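Local atomic coordinates of glycosylation Associate Protein 1 (Streptococcus agalactiae serotype V, PDB entry 6OYC), a protein that probably takes part, as a component of the accessory Sec system, in the glycosylation and secretion of surface glycoproteins. Residues A[304-309]-A[412-417]; A[311-316]-A[485-490]; A[341-346]-A[403-408]; A[59-64]-A[126-131]. One frame throughout, in Å; residues are numbered along the deposited sequence.

Contact 1: A[304-309]-A[412-417]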
loop_
_atom_site.group_PDB
_atom_site.type_symbol
_atom_site.label_atom_id
_atom_site.label_comp_id
_atom_site.label_asym_id
_atom_site.label_seq_id
_atom_site.Cartn_x
_atom_site.Cartn_y
_atom_site.Cartn_z
ATOM N N ASP A 304 7.937 -4.298 -8.307
ATOM C CA ASP A 304 6.750 -5.061 -7.913
ATOM C C ASP A 304 6.490 -6.094 -9.002
ATOM O O ASP A 304 5.921 -5.771 -10.049
ATOM C CB ASP A 304 5.531 -4.160 -7.721
ATOM C CG ASP A 304 4.260 -4.949 -7.359
ATOM O OD1 ASP A 304 4.333 -6.187 -7.147
ATOM O OD2 ASP A 304 3.184 -4.324 -7.280
ATOM N N THR A 305 6.868 -7.343 -8.744
ATOM C CA THR A 305 6.843 -8.347 -9.800
ATOM C C THR A 305 5.469 -8.964 -10.033
ATOM O O THR A 305 5.355 -9.855 -10.874
ATOM C CB THR A 305 7.853 -9.445 -9.490
ATOM O OG1 THR A 305 7.693 -9.851 -8.128
ATOM C CG2 THR A 305 9.302 -8.922 -9.702
ATOM N N ARG A 306 4.424 -8.524 -9.329
ATOM C CA ARG A 306 3.075 -8.905 -9.733
ATOM C C ARG A 306 2.696 -8.355 -11.108
ATOM O O ARG A 306 1.698 -8.802 -11.682
ATOM C CB ARG A 306 2.044 -8.423 -8.703
ATOM C CG ARG A 306 2.230 -8.955 -7.274
ATOM C CD ARG A 306 1.305 -8.245 -6.275
ATOM N NE ARG A 306 1.604 -6.819 -6.147
ATOM C CZ ARG A 306 0.803 -5.935 -5.554
ATOM N NH1 ARG A 306 -0.343 -6.339 -5.028
ATOM N NH2 ARG A 306 1.141 -4.649 -5.505
ATOM N N LEU A 307 3.425 -7.366 -11.626
ATOM C CA LEU A 307 3.098 -6.801 -12.933
ATOM C C LEU A 307 3.459 -7.786 -14.046
ATOM O O LEU A 307 4.518 -8.422 -14.013
ATOM C CB LEU A 307 3.853 -5.484 -13.153
ATOM C CG LEU A 307 3.321 -4.158 -12.597
ATOM C CD1 LEU A 307 2.001 -3.735 -13.271
ATOM C CD2 LEU A 307 3.176 -4.220 -11.069
ATOM N N ALA A 308 2.573 -7.918 -15.029
ATOM C CA ALA A 308 2.901 -8.671 -16.234
ATOM C C ALA A 308 3.788 -7.839 -17.153
ATOM O O ALA A 308 3.680 -6.610 -17.209
ATOM C CB ALA A 308 1.636 -9.089 -16.982
ATOM N N LEU A 309 4.682 -8.516 -17.865
ATOM C CA LEU A 309 5.610 -7.861 -18.779
ATOM C C LEU A 309 5.214 -8.145 -20.219
ATOM O O LEU A 309 5.057 -9.310 -20.604
ATOM C CB LEU A 309 7.041 -8.338 -18.544
ATOM C CG LEU A 309 7.743 -7.873 -17.275
ATOM C CD1 LEU A 309 7.988 -9.043 -16.344
ATOM C CD2 LEU A 309 9.059 -7.208 -17.642
ATOM N N LEU A 412 -9.231 1.303 -7.789
ATOM C CA LEU A 412 -9.500 1.303 -6.353
ATOM C C LEU A 412 -8.376 0.697 -5.518
ATOM O O LEU A 412 -8.380 0.862 -4.298
ATOM C CB LEU A 412 -10.799 0.528 -6.051
ATOM C CG LEU A 412 -12.056 1.036 -6.789
ATOM C CD1 LEU A 412 -13.210 0.034 -6.735
ATOM C CD2 LEU A 412 -12.492 2.388 -6.255
ATOM N N SER A 413 -7.431 0.006 -6.143
ATOM C CA SER A 413 -6.452 -0.820 -5.454
ATOM C C SER A 413 -5.283 -1.019 -6.405
ATOM O O SER A 413 -5.386 -0.737 -7.600
ATOM C CB SER A 413 -7.051 -2.176 -5.062
ATOM O OG SER A 413 -7.323 -2.945 -6.242
ATOM N N GLU A 414 -4.174 -1.536 -5.870
ATOM C CA GLU A 414 -3.072 -1.928 -6.741
ATOM C C GLU A 414 -3.511 -3.004 -7.723
ATOM O O GLU A 414 -3.084 -3.003 -8.880
ATOM C CB GLU A 414 -1.879 -2.409 -5.917
ATOM C CG GLU A 414 -1.178 -1.274 -5.192
ATOM C CD GLU A 414 -0.368 -1.728 -3.988
ATOM O OE1 GLU A 414 0.229 -0.859 -3.321
ATOM O OE2 GLU A 414 -0.325 -2.942 -3.702
ATOM N N THR A 415 -4.392 -3.914 -7.289
ATOM C CA THR A 415 -4.845 -4.982 -8.177
ATOM C C THR A 415 -5.565 -4.424 -9.403
ATOM O O THR A 415 -5.388 -4.933 -10.512
ATOM C CB THR A 415 -5.741 -5.965 -7.414
ATOM O OG1 THR A 415 -5.084 -6.373 -6.216
ATOM C CG2 THR A 415 -5.988 -7.203 -8.230
ATOM N N ASP A 416 -6.400 -3.394 -9.227
ATOM C CA ASP A 416 -6.992 -2.712 -10.377
ATOM C C ASP A 416 -5.917 -2.209 -11.327
ATOM O O ASP A 416 -5.952 -2.487 -12.529
ATOM C CB ASP A 416 -7.830 -1.531 -9.914
ATOM C CG ASP A 416 -9.205 -1.923 -9.521
ATOM O OD1 ASP A 416 -9.539 -3.115 -9.667
ATOM O OD2 ASP A 416 -9.938 -1.043 -9.030
ATOM N N ILE A 417 -4.952 -1.457 -10.792
ATOM C CA ILE A 417 -3.899 -0.878 -11.614
ATOM C C ILE A 417 -3.177 -1.969 -12.371
ATOM O O ILE A 417 -2.923 -1.858 -13.575
ATOM C CB ILE A 417 -2.923 -0.079 -10.739
ATOM C CG1 ILE A 417 -3.655 1.104 -10.096
ATOM C CG2 ILE A 417 -1.691 0.336 -11.558
ATOM C CD1 ILE A 417 -2.830 1.799 -9.040
#
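R306 NH2 is held between two carboxylates, with E414 OE2 at 2.9 Å across the contact. Its second acceptor is D304 OD2, at 2.7 Å, and the three residues make a salt-bridge network built on an Asx turn. In that turn the backbone N of R306 donates to D304 OD1, inside a type I beta turn running from D304 to L307. D304 also receives R306 side-on, with NE bonding to OD1 at 3.0 Å along the oxygen's syn lone pair. Arginine suits this place because its flat, multi-toothed head can keep D304 and E414 both at its edge. The bend at chi3 (-64°) turns the guanidinium so that NE and NH2 face the D304 carboxylate edge-on. E414 is less aligned: its carboxylate stands 83° from the guanidinium plane, so NH2 meets OE2 from above the carboxylate. OE2 also bonds Y66 OH, while OE1 takes the backbone N of F31. With the cation between them, D304 OD2 and E414 OE2 stay 5.2 Å apart. E414 opens helix 414-420, for which S413 is the N-cap, an apt role for a short hydroxyl side chain: S413 OG accepts from D416 N at 3.2 Å.

Contact 2: A[311-316]-A[485-490]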
loop_
_atom_site.group_PDB
_atom_site.type_symbol
_atom_site.label_atom_id
_atom_site.label_comp_id
_atom_site.label_asym_id
_atom_site.label_seq_id
_atom_site.Cartn_x
_atom_site.Cartn_y
_atom_site.Cartn_z
ATOM N N LYS A 311 2.684 -7.964 -22.308
ATOM C CA LYS A 311 1.485 -8.547 -22.895
ATOM C C LYS A 311 0.826 -7.647 -23.934
ATOM O O LYS A 311 -0.010 -8.135 -24.704
ATOM C CB LYS A 311 0.473 -8.905 -21.806
ATOM C CG LYS A 311 0.749 -10.244 -21.141
ATOM C CD LYS A 311 -0.548 -10.995 -20.853
ATOM C CE LYS A 311 -0.412 -11.816 -19.578
ATOM N NZ LYS A 311 -1.662 -11.831 -18.763
ATOM N N SER A 312 1.178 -6.362 -24.001
ATOM C CA SER A 312 0.588 -5.508 -25.031
ATOM C C SER A 312 1.029 -5.885 -26.440
ATOM O O SER A 312 0.503 -5.319 -27.402
ATOM C CB SER A 312 0.921 -4.034 -24.779
ATOM O OG SER A 312 2.253 -3.733 -25.153
ATOM N N ASN A 313 1.985 -6.806 -26.587
ATOM C CA ASN A 313 2.350 -7.302 -27.912
ATOM C C ASN A 313 1.229 -8.112 -28.554
ATOM O O ASN A 313 1.268 -8.332 -29.772
ATOM C CB ASN A 313 3.630 -8.148 -27.825
ATOM C CG ASN A 313 4.896 -7.303 -27.813
ATOM O OD1 ASN A 313 4.860 -6.107 -28.105
ATOM N ND2 ASN A 313 6.017 -7.917 -27.478
ATOM N N GLN A 314 0.227 -8.521 -27.771
ATOM C CA GLN A 314 -0.819 -9.448 -28.180
ATOM C C GLN A 314 -2.157 -8.762 -28.460
ATOM O O GLN A 314 -3.184 -9.445 -28.568
ATOM C CB GLN A 314 -0.996 -10.530 -27.099
ATOM C CG GLN A 314 0.322 -11.169 -26.637
ATOM C CD GLN A 314 0.200 -11.948 -25.327
ATOM O OE1 GLN A 314 -0.895 -12.106 -24.772
ATOM N NE2 GLN A 314 1.332 -12.437 -24.827
ATOM N N VAL A 315 -2.179 -7.435 -28.586
ATOM C CA VAL A 315 -3.415 -6.724 -28.896
ATOM C C VAL A 315 -3.156 -5.747 -30.028
ATOM O O VAL A 315 -2.050 -5.224 -30.175
ATOM C CB VAL A 315 -3.992 -5.989 -27.665
ATOM C CG1 VAL A 315 -4.501 -6.996 -26.644
ATOM C CG2 VAL A 315 -2.945 -5.074 -27.050
ATOM N N ARG A 316 -4.187 -5.504 -30.838
ATOM C CA ARG A 316 -4.045 -4.511 -31.897
ATOM C C ARG A 316 -4.167 -3.094 -31.345
ATOM O O ARG A 316 -3.485 -2.185 -31.829
ATOM C CB ARG A 316 -5.076 -4.757 -33.007
ATOM C CG ARG A 316 -5.095 -3.671 -34.091
ATOM C CD ARG A 316 -6.050 -3.975 -35.241
ATOM N NE ARG A 316 -7.129 -4.880 -34.855
ATOM C CZ ARG A 316 -8.293 -4.974 -35.493
ATOM N NH1 ARG A 316 -8.538 -4.204 -36.548
ATOM N NH2 ARG A 316 -9.215 -5.835 -35.075
ATOM N N THR A 485 10.647 -0.473 -32.669
ATOM C CA THR A 485 11.989 -0.704 -32.149
ATOM C C THR A 485 12.206 0.005 -30.812
ATOM O O THR A 485 12.926 -0.504 -29.943
ATOM C CB THR A 485 13.026 -0.273 -33.200
ATOM O OG1 THR A 485 14.268 -0.938 -32.960
ATOM C CG2 THR A 485 13.258 1.225 -33.186
ATOM N N ASN A 486 11.577 1.165 -30.622
ATOM C CA ASN A 486 11.757 1.906 -29.381
ATOM C C ASN A 486 11.048 1.215 -28.229
ATOM O O ASN A 486 11.582 1.136 -27.113
ATOM C CB ASN A 486 11.246 3.334 -29.554
ATOM C CG ASN A 486 11.970 4.077 -30.658
ATOM O OD1 ASN A 486 13.193 3.963 -30.799
ATOM N ND2 ASN A 486 11.222 4.847 -31.445
ATOM N N TRP A 487 9.851 0.692 -28.491
ATOM C CA TRP A 487 9.103 -0.002 -27.453
ATOM C C TRP A 487 9.831 -1.255 -26.987
ATOM O O TRP A 487 9.919 -1.518 -25.783
ATOM C CB TRP A 487 7.713 -0.343 -27.968
ATOM C CG TRP A 487 6.764 -0.677 -26.884
ATOM C CD1 TRP A 487 5.968 0.192 -26.187
ATOM C CD2 TRP A 487 6.511 -1.977 -26.346
ATOM N NE1 TRP A 487 5.230 -0.495 -25.251
ATOM C CE2 TRP A 487 5.546 -1.827 -25.328
ATOM C CE3 TRP A 487 7.003 -3.255 -26.632
ATOM C CZ2 TRP A 487 5.066 -2.903 -24.600
ATOM C CZ3 TRP A 487 6.519 -4.323 -25.912
ATOM C CH2 TRP A 487 5.562 -4.144 -24.910
ATOM N N ASN A 488 10.374 -2.037 -27.919
ATOM C CA ASN A 488 11.074 -3.242 -27.493
ATOM C C ASN A 488 12.362 -2.911 -26.766
ATOM O O ASN A 488 12.793 -3.683 -25.903
ATOM C CB ASN A 488 11.359 -4.155 -28.679
ATOM C CG ASN A 488 10.098 -4.637 -29.345
ATOM O OD1 ASN A 488 9.155 -5.073 -28.676
ATOM N ND2 ASN A 488 10.065 -4.560 -30.671
ATOM N N ARG A 489 12.997 -1.784 -27.092
ATOM C CA ARG A 489 14.156 -1.378 -26.307
ATOM C C ARG A 489 13.776 -1.199 -24.844
ATOM O O ARG A 489 14.575 -1.500 -23.949
ATOM C CB ARG A 489 14.759 -0.087 -26.874
ATOM C CG ARG A 489 15.895 0.483 -26.023
ATOM C CD ARG A 489 16.897 1.291 -26.842
ATOM N NE ARG A 489 16.377 2.620 -27.135
ATOM C CZ ARG A 489 15.810 2.965 -28.289
ATOM N NH1 ARG A 489 15.709 2.083 -29.274
ATOM N NH2 ARG A 489 15.355 4.199 -28.462
ATOM N N SER A 490 12.544 -0.742 -24.594
ATOM C CA SER A 490 12.090 -0.470 -23.237
ATOM C C SER A 490 11.786 -1.765 -22.490
ATOM O O SER A 490 12.193 -1.937 -21.331
ATOM C CB SER A 490 10.860 0.438 -23.275
ATOM O OG SER A 490 10.312 0.595 -21.975
#
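W487 spans most of the gap to S312 and N313, leaving helix 484-502 with its CG anti to the backbone N (chi1 -163°), a torsion that carries the indole out toward the 3-10 segment 311-313. Beyond CB and CG, the five-membered ring offers NE1 to the backbone O of R425. On the six-membered ring, CE2 comes first, within 3.8 Å of S312 OG. Further out the fit is tight: CZ2 lies 3.0 Å from the same hydroxyl oxygen, and CH2 lies 3.3 Å from it. At CZ3 the neighbour changes to N313 OD1, again at 3.3 Å. The N313 amide plane is turned 56° from the ring, so the two flat groups do not stack. These polar atoms can rest against carbon because their bonds go to R425: S312 OG and N313 OD1 both pair with its NH1. R425 also makes a cation-pi contact with the indole, for which a tryptophan, broad and electron-rich yet carrying one N-H, is well suited. W487 touches P448 as well. The indole thus ties the long helix 484-502, near the C-terminus, to the loop before strand 318-323 and to the residues just ahead of the neighbouring parallel strands 426-428 and 449-451.

Contact 3: A[341-346]-A[403-408]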
loop_
_atom_site.group_PDB
_atom_site.type_symbol
_atom_site.label_atom_id
_atom_site.label_comp_id
_atom_site.label_asym_id
_atom_site.label_seq_id
_atom_site.Cartn_x
_atom_site.Cartn_y
_atom_site.Cartn_z
ATOM N N LYS A 341 -4.517 15.100 -32.141
ATOM C CA LYS A 341 -3.675 15.092 -33.337
ATOM C C LYS A 341 -3.072 13.714 -33.598
ATOM O O LYS A 341 -3.126 13.210 -34.728
ATOM C CB LYS A 341 -2.573 16.144 -33.213
ATOM C CG LYS A 341 -3.006 17.559 -33.600
ATOM C CD LYS A 341 -1.799 18.415 -33.951
ATOM C CE LYS A 341 -1.774 19.713 -33.138
ATOM N NZ LYS A 341 -2.882 20.659 -33.472
ATOM N N VAL A 342 -2.483 13.086 -32.570
ATOM C CA VAL A 342 -1.859 11.783 -32.803
ATOM C C VAL A 342 -2.913 10.716 -33.070
ATOM O O VAL A 342 -2.637 9.715 -33.742
ATOM C CB VAL A 342 -0.941 11.375 -31.633
ATOM C CG1 VAL A 342 -0.088 12.552 -31.166
ATOM C CG2 VAL A 342 -1.748 10.776 -30.487
ATOM N N MET A 343 -4.136 10.915 -32.574
ATOM C CA MET A 343 -5.165 9.890 -32.692
ATOM C C MET A 343 -5.811 9.898 -34.069
ATOM O O MET A 343 -6.154 8.831 -34.593
ATOM C CB MET A 343 -6.219 10.076 -31.602
ATOM C CG MET A 343 -5.859 9.351 -30.308
ATOM S SD MET A 343 -6.907 9.812 -28.929
ATOM C CE MET A 343 -8.390 8.855 -29.280
ATOM N N LEU A 344 -5.989 11.083 -34.670
ATOM C CA LEU A 344 -6.439 11.124 -36.058
ATOM C C LEU A 344 -5.421 10.472 -36.974
ATOM O O LEU A 344 -5.786 9.817 -37.953
ATOM C CB LEU A 344 -6.701 12.556 -36.506
ATOM C CG LEU A 344 -7.787 13.372 -35.819
ATOM C CD1 LEU A 344 -7.486 14.812 -36.101
ATOM C CD2 LEU A 344 -9.172 13.006 -36.331
ATOM N N LYS A 345 -4.139 10.619 -36.658
ATOM C CA LYS A 345 -3.073 9.982 -37.416
ATOM C C LYS A 345 -2.927 8.491 -37.131
ATOM O O LYS A 345 -2.109 7.838 -37.793
ATOM C CB LYS A 345 -1.738 10.669 -37.111
ATOM C CG LYS A 345 -1.505 11.975 -37.842
ATOM C CD LYS A 345 -0.195 12.596 -37.396
ATOM C CE LYS A 345 0.937 11.576 -37.417
ATOM N NZ LYS A 345 1.679 11.523 -36.116
ATOM N N ASN A 346 -3.670 7.932 -36.165
ATOM C CA ASN A 346 -3.477 6.527 -35.787
ATOM C C ASN A 346 -4.740 6.021 -35.087
ATOM O O ASN A 346 -4.926 6.262 -33.890
ATOM C CB ASN A 346 -2.253 6.365 -34.909
ATOM C CG ASN A 346 -1.884 4.914 -34.699
ATOM O OD1 ASN A 346 -2.737 4.031 -34.758
ATOM N ND2 ASN A 346 -0.604 4.657 -34.458
ATOM N N LYS A 403 -17.637 3.935 -32.394
ATOM C CA LYS A 403 -17.396 3.855 -30.950
ATOM C C LYS A 403 -16.191 4.682 -30.510
ATOM O O LYS A 403 -15.226 4.875 -31.261
ATOM C CB LYS A 403 -17.226 2.405 -30.503
ATOM C CG LYS A 403 -18.036 2.046 -29.244
ATOM C CD LYS A 403 -19.452 1.572 -29.572
ATOM C CE LYS A 403 -20.339 1.575 -28.332
ATOM N NZ LYS A 403 -19.911 0.577 -27.315
ATOM N N THR A 404 -16.249 5.151 -29.263
ATOM C CA THR A 404 -15.272 6.100 -28.735
ATOM C C THR A 404 -13.968 5.403 -28.388
ATOM O O THR A 404 -13.941 4.206 -28.102
ATOM C CB THR A 404 -15.802 6.801 -27.496
ATOM O OG1 THR A 404 -14.880 7.818 -27.095
ATOM C CG2 THR A 404 -15.968 5.803 -26.374
ATOM N N ARG A 405 -12.881 6.165 -28.442
ATOM C CA ARG A 405 -11.564 5.687 -28.052
ATOM C C ARG A 405 -11.055 6.367 -26.787
ATOM O O ARG A 405 -9.859 6.275 -26.478
ATOM C CB ARG A 405 -10.579 5.881 -29.201
ATOM C CG ARG A 405 -11.210 5.646 -30.559
ATOM C CD ARG A 405 -10.379 4.740 -31.441
ATOM N NE ARG A 405 -9.062 5.295 -31.739
ATOM C CZ ARG A 405 -8.808 6.208 -32.679
ATOM N NH1 ARG A 405 -9.789 6.687 -33.432
ATOM N NH2 ARG A 405 -7.560 6.645 -32.854
ATOM N N LEU A 406 -11.926 7.060 -26.057
ATOM C CA LEU A 406 -11.592 7.661 -24.772
ATOM C C LEU A 406 -12.388 6.992 -23.665
ATOM O O LEU A 406 -13.588 6.726 -23.824
ATOM C CB LEU A 406 -11.902 9.160 -24.754
ATOM C CG LEU A 406 -11.215 10.040 -25.783
ATOM C CD1 LEU A 406 -11.607 11.505 -25.569
ATOM C CD2 LEU A 406 -9.722 9.832 -25.675
ATOM N N SER A 407 -11.732 6.755 -22.530
ATOM C CA SER A 407 -12.444 6.342 -21.334
ATOM C C SER A 407 -11.816 7.001 -20.114
ATOM O O SER A 407 -10.721 7.576 -20.165
ATOM C CB SER A 407 -12.469 4.811 -21.169
ATOM O OG SER A 407 -11.164 4.264 -21.248
ATOM N N PHE A 408 -12.542 6.907 -19.007
ATOM C CA PHE A 408 -12.129 7.461 -17.734
ATOM C C PHE A 408 -12.309 6.377 -16.688
ATOM O O PHE A 408 -13.385 5.782 -16.593
ATOM C CB PHE A 408 -12.960 8.704 -17.394
ATOM C CG PHE A 408 -12.602 9.345 -16.089
ATOM C CD1 PHE A 408 -13.201 8.928 -14.895
ATOM C CD2 PHE A 408 -11.676 10.377 -16.044
ATOM C CE1 PHE A 408 -12.866 9.529 -13.687
ATOM C CE2 PHE A 408 -11.348 10.983 -14.846
ATOM C CZ PHE A 408 -11.942 10.560 -13.665
#
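R405 and M343 make the close-packed part of this contact, their side chains coming from opposite directions. M343 CE lies over one face of the guanidinium, toward its rim, and presses on R405 CB at 3.7 Å. The same methyl reaches L406 CD2 at 4.0 Å; the supple thioether, bent at chi3 (78°), can serve both neighbours. R405 NH2 donates to M343 O (3.1 Å), which lies almost in the guanidinium plane. That carbonyl also accepts N346 N, from the opposite face, so it has two donors, and a long arginine can reach it across the contact. N346 O is near NH2 too, but poorly angled for a bond, while NE bonds I349 O. The other side is looser: L344 and K345 are exposed, their CB bonds directed away from 403-408, and K403 is poorly ordered. Helix 329-344 is the crossover between parallel strands 318-323 and 349-354. M343 packs on I349 and V351 of the latter strand, beside which lies edge strand 406-409, with L406 also touching helix 360-375.

Contact 4: A[59-64]-A[126-131]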
loop_
_atom_site.group_PDB
_atom_site.type_symbol
_atom_site.label_atom_id
_atom_site.label_comp_id
_atom_site.label_asym_id
_atom_site.label_seq_id
_atom_site.Cartn_x
_atom_site.Cartn_y
_atom_site.Cartn_z
ATOM N N LEU A 59 -4.668 -9.139 8.391
ATOM C CA LEU A 59 -3.290 -9.362 7.964
ATOM C C LEU A 59 -3.203 -10.437 6.886
ATOM O O LEU A 59 -2.390 -10.327 5.957
ATOM C CB LEU A 59 -2.432 -9.733 9.171
ATOM C CG LEU A 59 -0.962 -10.067 8.915
ATOM C CD1 LEU A 59 -0.269 -8.943 8.171
ATOM C CD2 LEU A 59 -0.245 -10.348 10.247
ATOM N N ARG A 60 -4.028 -11.483 6.981
ATOM C CA ARG A 60 -3.852 -12.594 6.052
ATOM C C ARG A 60 -4.281 -12.201 4.635
ATOM O O ARG A 60 -3.592 -12.532 3.663
ATOM C CB ARG A 60 -4.593 -13.832 6.569
ATOM C CG ARG A 60 -3.807 -14.609 7.680
ATOM C CD ARG A 60 -4.615 -14.804 8.970
ATOM N NE ARG A 60 -5.190 -13.553 9.452
ATOM C CZ ARG A 60 -4.591 -12.729 10.307
ATOM N NH1 ARG A 60 -3.393 -13.033 10.817
ATOM N NH2 ARG A 60 -5.198 -11.597 10.657
ATOM N N TYR A 61 -5.385 -11.450 4.496
ATOM C CA TYR A 61 -5.712 -10.908 3.182
ATOM C C TYR A 61 -4.645 -9.937 2.726
ATOM O O TYR A 61 -4.272 -9.930 1.549
ATOM C CB TYR A 61 -7.081 -10.223 3.173
ATOM C CG TYR A 61 -8.199 -11.220 3.029
ATOM C CD1 TYR A 61 -8.220 -12.125 1.961
ATOM C CD2 TYR A 61 -9.218 -11.297 3.973
ATOM C CE1 TYR A 61 -9.236 -13.061 1.838
ATOM C CE2 TYR A 61 -10.229 -12.223 3.857
ATOM C CZ TYR A 61 -10.224 -13.107 2.794
ATOM O OH TYR A 61 -11.227 -14.020 2.686
ATOM N N TYR A 62 -4.138 -9.116 3.642
ATOM C CA TYR A 62 -3.101 -8.170 3.253
ATOM C C TYR A 62 -1.912 -8.897 2.643
ATOM O O TYR A 62 -1.459 -8.552 1.542
ATOM C CB TYR A 62 -2.684 -7.324 4.458
ATOM C CG TYR A 62 -1.786 -6.143 4.115
ATOM C CD1 TYR A 62 -0.396 -6.292 4.082
ATOM C CD2 TYR A 62 -2.320 -4.875 3.855
ATOM C CE1 TYR A 62 0.445 -5.214 3.788
ATOM C CE2 TYR A 62 -1.491 -3.789 3.551
ATOM C CZ TYR A 62 -0.107 -3.964 3.524
ATOM O OH TYR A 62 0.732 -2.901 3.232
ATOM N N LEU A 63 -1.428 -9.948 3.317
ATOM C CA LEU A 63 -0.267 -10.684 2.820
ATOM C C LEU A 63 -0.597 -11.416 1.536
ATOM O O LEU A 63 0.246 -11.512 0.632
ATOM C CB LEU A 63 0.236 -11.679 3.863
ATOM C CG LEU A 63 0.836 -11.067 5.140
ATOM C CD1 LEU A 63 1.271 -12.156 6.090
ATOM C CD2 LEU A 63 1.995 -10.136 4.810
ATOM N N HIS A 64 -1.814 -11.954 1.452
ATOM C CA HIS A 64 -2.228 -12.665 0.254
ATOM C C HIS A 64 -2.135 -11.774 -0.970
ATOM O O HIS A 64 -1.804 -12.250 -2.059
ATOM C CB HIS A 64 -3.655 -13.167 0.408
ATOM C CG HIS A 64 -4.178 -13.828 -0.819
ATOM N ND1 HIS A 64 -5.141 -13.254 -1.616
ATOM C CD2 HIS A 64 -3.853 -15.008 -1.403
ATOM C CE1 HIS A 64 -5.404 -14.059 -2.630
ATOM N NE2 HIS A 64 -4.629 -15.125 -2.527
ATOM N N GLY A 126 -14.407 -5.532 3.039
ATOM C CA GLY A 126 -13.032 -5.325 2.653
ATOM C C GLY A 126 -12.822 -5.330 1.146
ATOM O O GLY A 126 -13.733 -5.550 0.342
ATOM N N GLU A 127 -11.564 -5.088 0.774
ATOM C CA GLU A 127 -11.160 -5.176 -0.620
ATOM C C GLU A 127 -11.494 -6.548 -1.201
ATOM O O GLU A 127 -11.909 -6.655 -2.359
ATOM C CB GLU A 127 -9.662 -4.880 -0.742
ATOM C CG GLU A 127 -9.175 -4.657 -2.170
ATOM C CD GLU A 127 -7.680 -4.359 -2.235
ATOM O OE1 GLU A 127 -7.194 -3.591 -1.371
ATOM O OE2 GLU A 127 -6.995 -4.886 -3.149
ATOM N N GLU A 128 -11.316 -7.604 -0.412
ATOM C CA GLU A 128 -11.609 -8.956 -0.866
ATOM C C GLU A 128 -13.055 -9.340 -0.579
ATOM O O GLU A 128 -13.428 -10.497 -0.779
ATOM C CB GLU A 128 -10.639 -9.972 -0.219
ATOM C CG GLU A 128 -9.185 -9.932 -0.757
ATOM C CD GLU A 128 -8.372 -8.742 -0.238
ATOM O OE1 GLU A 128 -8.663 -8.252 0.872
ATOM O OE2 GLU A 128 -7.441 -8.300 -0.941
ATOM N N GLY A 129 -13.869 -8.391 -0.104
ATOM C CA GLY A 129 -15.280 -8.615 0.127
ATOM C C GLY A 129 -15.639 -9.162 1.492
ATOM O O GLY A 129 -16.831 -9.269 1.805
ATOM N N ASN A 130 -14.657 -9.510 2.314
ATOM C CA ASN A 130 -14.944 -10.064 3.626
ATOM C C ASN A 130 -15.497 -8.982 4.555
ATOM O O ASN A 130 -15.107 -7.811 4.484
ATOM C CB ASN A 130 -13.674 -10.675 4.218
ATOM C CG ASN A 130 -12.538 -9.658 4.346
ATOM O OD1 ASN A 130 -12.202 -8.950 3.390
ATOM N ND2 ASN A 130 -11.953 -9.576 5.535
ATOM N N LEU A 131 -16.435 -9.371 5.410
ATOM C CA LEU A 131 -16.907 -8.479 6.461
ATOM C C LEU A 131 -15.727 -8.018 7.324
ATOM O O LEU A 131 -15.023 -8.844 7.924
ATOM C CB LEU A 131 -17.953 -9.201 7.318
ATOM C CG LEU A 131 -18.418 -8.444 8.559
ATOM C CD1 LEU A 131 -19.337 -7.298 8.128
ATOM C CD2 LEU A 131 -19.126 -9.377 9.514
HETATM O O HOH W 1 -5.870 -10.778 -0.709
#
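Y61 gives up the most surface here, its broad ring offering a flat face to the stem of E128, in the turn between antiparallel strands 118-125 and 131-138. E128 CB sits over that face in a CH-pi contact, 4.1 Å from the centroid and 18° off the normal. Bent at chi2 (76°), the glutamate then runs back along the tyrosine, and its carboxylate ends nearly parallel to the ring. OE1 comes to 3.4 Å from Y61 CB, while OE2 makes a salt bridge with R65 NE. Glutamate therefore supplies both an aliphatic stem for the ring and a charge for R65 on the same helix. N130 approaches obliquely from the same side, near CD2 and CE2, with CG 3.5 Å from Y61 CE2. Its short amide, tilted 49° to the ring, can pack there while ND2 bonds N58 OD1. A water joins Y61 O (2.9 Å) to H64 ND1 and, more weakly, to E128 OE2. The type I turn from G126 to G129 sets E128 up; G129 has a positive phi that calls for glycine. The contact lays this hairpin of the antiparallel sheet against helix 59-65, whose L59 and L63 pack on parallel strands 48-52 and 73-75.

Contacts 1 and 4 meet directly, their centres 16 Å apart: S413 CB of contact 1 lies 3.3 Å from E127 OE2 of contact 4. R65 ties them further, its backbone O taking R306 NH1 while its NE pairs with E128. Contacts 1 and 2 use successive parts of the linker from strand 297-299 to strand 318-323, which joins the two parallel-sheet domains of this GT-B-like fold; their centres are 18 Å apart. Contact 3, at the far edge of the second sheet, comes within about 7 Å of contact 2 by nearest atoms, but its centre is 37 Å from that of contact 4. The glycerol bonded to Y62, probably from crystallisation, marks no established site.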